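Local coordinates for protein nucleoside diphosphate kinase (Encephalitozoon cuniculi, PDB 3MPD) that probably transfers the gamma phosphate of ATP to nucleoside diphosphates through a phosphohistidine intermediate, with magnesium as cofactor, at residues M5-I10 against W79-V85; P44-E50 against V66-M70. All coordinates share one frame; numbering follows the deposited sequence.

Contact 1 of 2, residues M5-I10 against W79-V85; sequences MERTFI and WVGKDAV
E6 is bonded to G81, just past the end of strand 74-80, and to V85 in the first turn of helix 84-92. The setting is the central antiparallel sheet of the ferredoxin-like nucleoside diphosphate kinase fold, where strand 7-12 pairs with strand 74-80. T8 and W79 form a hydrogen-bonded pair, with T8 N to W79 O at 3.0 Å and W79 N to T8 O at 3.1 Å. R7 and V80 are the next, non-hydrogen-bonded pair. Beyond it the ladder ends with a nearly straight bond from G81 N to E6 O, 3.0 Å long.

The side chain of E6 then reaches past the turn. Its CG lies anti to the backbone N (chi1 -178°), and the extended chain carries the carboxylate to the first turn of helix 84-92. There OE2 accepts V85 N at 2.8 Å through its anti lone pair. This helix-start N-H would probably help to stabilise the negative charge. A type II turn from G81 to A84 brings the helix start back against strand 7-12, on the side of T8. The backbone angles of G81 are ones that call for glycine.

Apolar contacts flank these bonds. M5 SD rests against K82 CG at 3.6 Å. A84 and V85 press on T8, with T8 CB 3.8 Å from V85 CG2. I10 crosses W79 at about a right angle, its CG1 3.6 Å from ring atom CD1.

Farther out, R7 NH2 forms a salt bridge with E128 of helix 124-134, and the W79 ring meets F29 of helix 22-32. V85 also lies near R89, a probable ATP-binding residue. One water joins strand to helix, accepting from T8 OG1 and donating to V85 O, at 2.7 Å from each.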
loop_
_atom_site.group_PDB
_atom_site.type_symbol
_atom_site.label_atom_id
_atom_site.label_comp_id
_atom_site.label_asym_id
_atom_site.label_seq_id
_atom_site.Cartn_x
_atom_site.Cartn_y
_atom_site.Cartn_z
ATOM N N MET A 5 9.752 -7.100 -16.300
ATOM C CA MET A 5 9.355 -8.504 -16.019
ATOM C C MET A 5 7.833 -8.661 -16.046
ATOM O O MET A 5 7.096 -7.693 -16.271
ATOM C CB MET A 5 9.932 -8.962 -14.664
ATOM C CG MET A 5 11.438 -9.308 -14.708
ATOM S SD MET A 5 12.162 -9.795 -13.097
ATOM C CE MET A 5 12.067 -8.271 -12.161
ATOM N N GLU A 6 7.361 -9.883 -15.805
ATOM C CA GLU A 6 5.918 -10.157 -15.739
ATOM C C GLU A 6 5.262 -9.342 -14.611
ATOM O O GLU A 6 5.891 -9.071 -13.581
ATOM C CB GLU A 6 5.724 -11.660 -15.537
ATOM C CG GLU A 6 4.304 -12.179 -15.497
ATOM C CD GLU A 6 4.260 -13.708 -15.504
ATOM O OE1 GLU A 6 4.688 -14.318 -16.507
ATOM O OE2 GLU A 6 3.804 -14.313 -14.512
ATOM N N ARG A 7 4.011 -8.938 -14.802
ATOM C CA ARG A 7 3.256 -8.296 -13.710
ATOM C C ARG A 7 1.887 -8.931 -13.419
ATOM O O ARG A 7 1.315 -9.623 -14.269
ATOM C CB ARG A 7 3.092 -6.814 -13.967
ATOM C CG ARG A 7 2.940 -6.501 -15.400
ATOM C CD ARG A 7 3.034 -5.023 -15.640
ATOM N NE ARG A 7 1.982 -4.686 -16.585
ATOM C CZ ARG A 7 1.563 -3.453 -16.832
ATOM N NH1 ARG A 7 2.118 -2.413 -16.211
ATOM N NH2 ARG A 7 0.583 -3.273 -17.704
ATOM N N THR A 8 1.364 -8.680 -12.213
ATOM C CA THR A 8 0.089 -9.261 -11.787
ATOM C C THR A 8 -0.713 -8.263 -10.967
ATOM O O THR A 8 -0.146 -7.377 -10.312
ATOM C CB THR A 8 0.283 -10.606 -11.022
ATOM O OG1 THR A 8 -0.979 -11.270 -10.858
ATOM C CG2 THR A 8 0.958 -10.417 -9.657
ATOM N N PHE A 9 -2.032 -8.384 -11.040
ATOM C CA PHE A 9 -2.922 -7.485 -10.336
ATOM C C PHE A 9 -3.406 -8.162 -9.072
ATOM O O PHE A 9 -3.949 -9.259 -9.117
ATOM C CB PHE A 9 -4.109 -7.071 -11.219
ATOM C CG PHE A 9 -5.052 -6.135 -10.538
ATOM C CD1 PHE A 9 -4.664 -4.824 -10.270
ATOM C CD2 PHE A 9 -6.306 -6.574 -10.129
ATOM C CE1 PHE A 9 -5.502 -3.950 -9.603
ATOM C CE2 PHE A 9 -7.179 -5.702 -9.476
ATOM C CZ PHE A 9 -6.770 -4.387 -9.199
ATOM N N ILE A 10 -3.190 -7.503 -7.945
ATOM C CA ILE A 10 -3.529 -8.070 -6.637
ATOM C C ILE A 10 -4.436 -7.071 -5.941
ATOM O O ILE A 10 -4.063 -5.913 -5.761
ATOM C CB ILE A 10 -2.286 -8.265 -5.759
ATOM C CG1 ILE A 10 -1.201 -9.108 -6.472
ATOM C CG2 ILE A 10 -2.666 -8.874 -4.383
ATOM C CD1 ILE A 10 -1.612 -10.594 -6.834
ATOM N N TRP A 79 2.116 -5.932 -8.706
ATOM C CA TRP A 79 3.356 -6.526 -8.235
ATOM C C TRP A 79 4.083 -7.105 -9.443
ATOM O O TRP A 79 3.466 -7.758 -10.284
ATOM C CB TRP A 79 3.069 -7.619 -7.190
ATOM C CG TRP A 79 2.647 -7.088 -5.857
ATOM C CD1 TRP A 79 1.370 -6.736 -5.472
ATOM C CD2 TRP A 79 3.494 -6.830 -4.712
ATOM N NE1 TRP A 79 1.377 -6.301 -4.152
ATOM C CE2 TRP A 79 2.656 -6.351 -3.666
ATOM C CE3 TRP A 79 4.867 -6.956 -4.474
ATOM C CZ2 TRP A 79 3.151 -5.993 -2.410
ATOM C CZ3 TRP A 79 5.358 -6.609 -3.224
ATOM C CH2 TRP A 79 4.499 -6.118 -2.206
ATOM N N VAL A 80 5.390 -6.844 -9.529
ATOM C CA VAL A 80 6.185 -7.214 -10.706
ATOM C C VAL A 80 7.314 -8.152 -10.305
ATOM O O VAL A 80 7.884 -8.023 -9.208
ATOM C CB VAL A 80 6.790 -5.940 -11.358
ATOM C CG1 VAL A 80 7.743 -6.274 -12.525
ATOM C CG2 VAL A 80 5.672 -5.024 -11.840
ATOM N N GLY A 81 7.645 -9.079 -11.199
ATOM C CA GLY A 81 8.799 -9.958 -11.032
ATOM C C GLY A 81 8.643 -11.203 -11.872
ATOM O O GLY A 81 7.556 -11.433 -12.424
ATOM N N LYS A 82 9.725 -11.990 -11.989
ATOM C CA LYS A 82 9.719 -13.263 -12.741
ATOM C C LYS A 82 8.594 -14.168 -12.257
ATOM O O LYS A 82 8.432 -14.351 -11.068
ATOM C CB LYS A 82 11.062 -13.994 -12.633
ATOM C CG LYS A 82 12.146 -13.392 -13.559
ATOM C CD LYS A 82 13.521 -14.033 -13.381
ATOM C CE LYS A 82 14.595 -13.289 -14.198
ATOM N NZ LYS A 82 15.966 -13.846 -14.012
ATOM N N ASP A 83 7.818 -14.710 -13.201
ATOM C CA ASP A 83 6.661 -15.571 -12.892
ATOM C C ASP A 83 5.671 -14.938 -11.890
ATOM O O ASP A 83 5.047 -15.672 -11.117
ATOM C CB ASP A 83 7.082 -16.967 -12.337
ATOM C CG ASP A 83 8.105 -17.688 -13.198
ATOM O OD1 ASP A 83 7.781 -18.136 -14.317
ATOM O OD2 ASP A 83 9.254 -17.863 -12.723
ATOM N N ALA A 84 5.493 -13.618 -11.920
ATOM C CA ALA A 84 4.642 -12.932 -10.927
ATOM C C ALA A 84 3.248 -13.511 -10.825
ATOM O O ALA A 84 2.684 -13.591 -9.728
ATOM C CB ALA A 84 4.541 -11.446 -11.210
ATOM N N VAL A 85 2.658 -13.894 -11.961
ATOM C CA VAL A 85 1.258 -14.345 -11.910
ATOM C C VAL A 85 1.091 -15.667 -11.179
ATOM O O VAL A 85 0.243 -15.798 -10.291
ATOM C CB VAL A 85 0.593 -14.440 -13.323
ATOM C CG1 VAL A 85 -0.804 -15.074 -13.220
ATOM C CG2 VAL A 85 0.480 -13.048 -13.947
HETATM O O HOH W 1 8.052 -14.086 -16.062
HETATM O O HOH W 2 -1.316 -13.649 -9.660
#

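Contact 2 of 2, residues P44-E50 against V66-M70; sequences PKREVLE and VEDMM
L49 of helix 46-52 packs against V66, M69 and M70 at the end of helix 62-69. These two short helices form a helical hairpin that comes in the chain between strands 35-42 and 74-80 of the nucleoside diphosphate kinase fold.

The apolar contacts centre on the two methyl branches of L49. CD2 meets M69 CB at 3.6 Å, while CD1 touches M70 CG at 3.5 Å. Nearer the backbone, L49 CB lies 3.9 Å from V66 CG1. Helix 124-134 adds W134, which touches both P44 and L49. M69 also touches K13, a probable ATP-binding residue, so this packing probably adjoins the nucleotide site.

The ring of P44 abuts the backbone of M69, its CG 3.4 Å from M69 O.

Charged groups lie beside this apolar patch. The side chain of R46 leaves with CG anti to the backbone N (chi1 174°) and bends at chi3 toward E67. R46 NH2 donates to E67 OE2 in a salt bridge of 2.7 Å. The bond is bent, at 137°, and it comes to the syn side of OE2 but from out of the carboxylate plane. The guanidinium and carboxylate planes stand 77° apart. E50 joins the network through a long salt bridge to R46 NH1.

M70 links the two kinds of contact. Its thioether lies over one face of the guanidinium, with SD 4.1 Å above the plane.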
loop_
_atom_site.group_PDB
_atom_site.type_symbol
_atom_site.label_atom_id
_atom_site.label_comp_id
_atom_site.label_asym_id
_atom_site.label_seq_id
_atom_site.Cartn_x
_atom_site.Cartn_y
_atom_site.Cartn_z
ATOM N N PRO A 44 -14.955 0.405 -5.162
ATOM C CA PRO A 44 -15.236 -0.077 -6.510
ATOM C C PRO A 44 -16.625 0.342 -7.049
ATOM O O PRO A 44 -17.609 0.339 -6.309
ATOM C CB PRO A 44 -15.176 -1.596 -6.368
ATOM C CG PRO A 44 -14.348 -1.855 -5.134
ATOM C CD PRO A 44 -14.681 -0.702 -4.224
ATOM N N LYS A 45 -16.657 0.705 -8.326
ATOM C CA LYS A 45 -17.887 1.039 -9.042
ATOM C C LYS A 45 -18.534 -0.244 -9.601
ATOM O O LYS A 45 -17.840 -1.168 -10.051
ATOM C CB LYS A 45 -17.580 2.023 -10.175
ATOM C CG LYS A 45 -17.211 3.445 -9.730
ATOM C CD LYS A 45 -18.336 4.082 -8.927
ATOM C CE LYS A 45 -18.476 5.555 -9.244
ATOM N NZ LYS A 45 -19.901 5.982 -9.095
ATOM N N ARG A 46 -19.861 -0.310 -9.572
ATOM C CA ARG A 46 -20.558 -1.497 -10.083
ATOM C C ARG A 46 -20.106 -1.919 -11.498
ATOM O O ARG A 46 -19.837 -3.094 -11.745
ATOM C CB ARG A 46 -22.064 -1.277 -10.043
ATOM C CG ARG A 46 -22.861 -2.397 -10.687
ATOM C CD ARG A 46 -24.339 -2.046 -10.692
ATOM N NE ARG A 46 -24.832 -1.999 -9.318
ATOM C CZ ARG A 46 -25.110 -3.075 -8.581
ATOM N NH1 ARG A 46 -24.970 -4.301 -9.086
ATOM N NH2 ARG A 46 -25.550 -2.920 -7.337
ATOM N N GLU A 47 -19.992 -0.944 -12.395
ATOM C CA GLU A 47 -19.648 -1.182 -13.798
ATOM C C GLU A 47 -18.251 -1.770 -13.930
ATOM O O GLU A 47 -18.049 -2.706 -14.700
ATOM C CB GLU A 47 -19.740 0.116 -14.626
ATOM C CG GLU A 47 -20.889 1.051 -14.228
ATOM C CD GLU A 47 -20.539 1.970 -13.043
ATOM O OE1 GLU A 47 -21.023 1.692 -11.916
ATOM O OE2 GLU A 47 -19.787 2.964 -13.240
ATOM N N VAL A 48 -17.285 -1.210 -13.205
ATOM C CA VAL A 48 -15.940 -1.773 -13.197
ATOM C C VAL A 48 -15.903 -3.240 -12.708
ATOM O O VAL A 48 -15.231 -4.070 -13.316
ATOM C CB VAL A 48 -14.919 -0.884 -12.436
ATOM C CG1 VAL A 48 -15.305 -0.705 -10.991
ATOM C CG2 VAL A 48 -13.510 -1.481 -12.509
ATOM N N LEU A 49 -16.642 -3.558 -11.644
ATOM C CA LEU A 49 -16.701 -4.940 -11.129
ATOM C C LEU A 49 -17.265 -5.933 -12.146
ATOM O O LEU A 49 -16.737 -7.039 -12.307
ATOM C CB LEU A 49 -17.496 -5.006 -9.826
ATOM C CG LEU A 49 -16.765 -4.416 -8.620
ATOM C CD1 LEU A 49 -17.716 -4.283 -7.467
ATOM C CD2 LEU A 49 -15.539 -5.247 -8.237
ATOM N N GLU A 50 -18.324 -5.514 -12.844
ATOM C CA GLU A 50 -18.959 -6.305 -13.906
ATOM C C GLU A 50 -18.004 -6.585 -15.076
ATOM O O GLU A 50 -18.041 -7.658 -15.674
ATOM C CB GLU A 50 -20.263 -5.612 -14.382
ATOM C CG GLU A 50 -21.329 -5.598 -13.270
ATOM C CD GLU A 50 -22.618 -4.835 -13.591
ATOM O OE1 GLU A 50 -22.705 -4.134 -14.626
ATOM O OE2 GLU A 50 -23.556 -4.950 -12.771
ATOM N N VAL A 66 -20.841 -9.587 -7.088
ATOM C CA VAL A 66 -20.519 -8.180 -7.365
ATOM C C VAL A 66 -20.825 -7.275 -6.144
ATOM O O VAL A 66 -20.022 -6.395 -5.778
ATOM C CB VAL A 66 -21.230 -7.668 -8.656
ATOM C CG1 VAL A 66 -21.090 -6.144 -8.808
ATOM C CG2 VAL A 66 -20.698 -8.404 -9.875
ATOM N N GLU A 67 -21.976 -7.508 -5.520
ATOM C CA GLU A 67 -22.427 -6.726 -4.370
ATOM C C GLU A 67 -21.429 -6.802 -3.228
ATOM O O GLU A 67 -21.121 -5.778 -2.611
ATOM C CB GLU A 67 -23.771 -7.252 -3.880
ATOM C CG GLU A 67 -24.852 -6.190 -3.669
ATOM C CD GLU A 67 -25.484 -5.721 -4.981
ATOM O OE1 GLU A 67 -26.651 -6.103 -5.284
ATOM O OE2 GLU A 67 -24.799 -4.966 -5.712
ATOM N N ASP A 68 -20.940 -8.014 -2.959
ATOM C CA ASP A 68 -19.922 -8.258 -1.942
ATOM C C ASP A 68 -18.659 -7.421 -2.179
ATOM O O ASP A 68 -17.994 -7.004 -1.219
ATOM C CB ASP A 68 -19.527 -9.748 -1.891
ATOM C CG ASP A 68 -20.590 -10.640 -1.218
ATOM O OD1 ASP A 68 -21.481 -10.126 -0.488
ATOM O OD2 ASP A 68 -20.520 -11.879 -1.426
ATOM N N MET A 69 -18.314 -7.194 -3.444
ATOM C CA MET A 69 -17.098 -6.447 -3.759
ATOM C C MET A 69 -17.354 -4.942 -3.679
ATOM O O MET A 69 -16.419 -4.160 -3.757
ATOM C CB MET A 69 -16.525 -6.850 -5.123
ATOM C CG MET A 69 -15.767 -8.173 -5.093
ATOM S SD MET A 69 -14.273 -8.029 -4.098
ATOM C CE MET A 69 -13.299 -6.946 -5.126
ATOM N N MET A 70 -18.614 -4.548 -3.496
ATOM C CA MET A 70 -18.967 -3.127 -3.417
ATOM C C MET A 70 -19.120 -2.576 -1.989
ATOM O O MET A 70 -19.410 -1.382 -1.816
ATOM C CB MET A 70 -20.239 -2.855 -4.219
ATOM C CG MET A 70 -19.995 -2.304 -5.613
ATOM S SD MET A 70 -21.422 -2.718 -6.591
ATOM C CE MET A 70 -22.668 -1.566 -5.980
#

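How the contacts relate
The two contacts lie on opposite sides of the chain's centre. Their own centres are 24 Å apart, and their nearest atoms are about 8 Å apart without touching. Contact 2 is nested along the chain between the two segments of contact 1. Helix 62-69, used in contact 2, is followed directly by strand 74-80, which enters contact 1. Helix 124-134 borders both. Contact 1 joins two neighbouring strands and the start of helix 84-92, whereas contact 2 pairs two helices next to the end of strand 35-42 and the start of strand 74-80. Both approach the probable active site: I10 and M69 lie about 7 and 6 Å, side chain to side chain, from H119, the probable phosphohistidine.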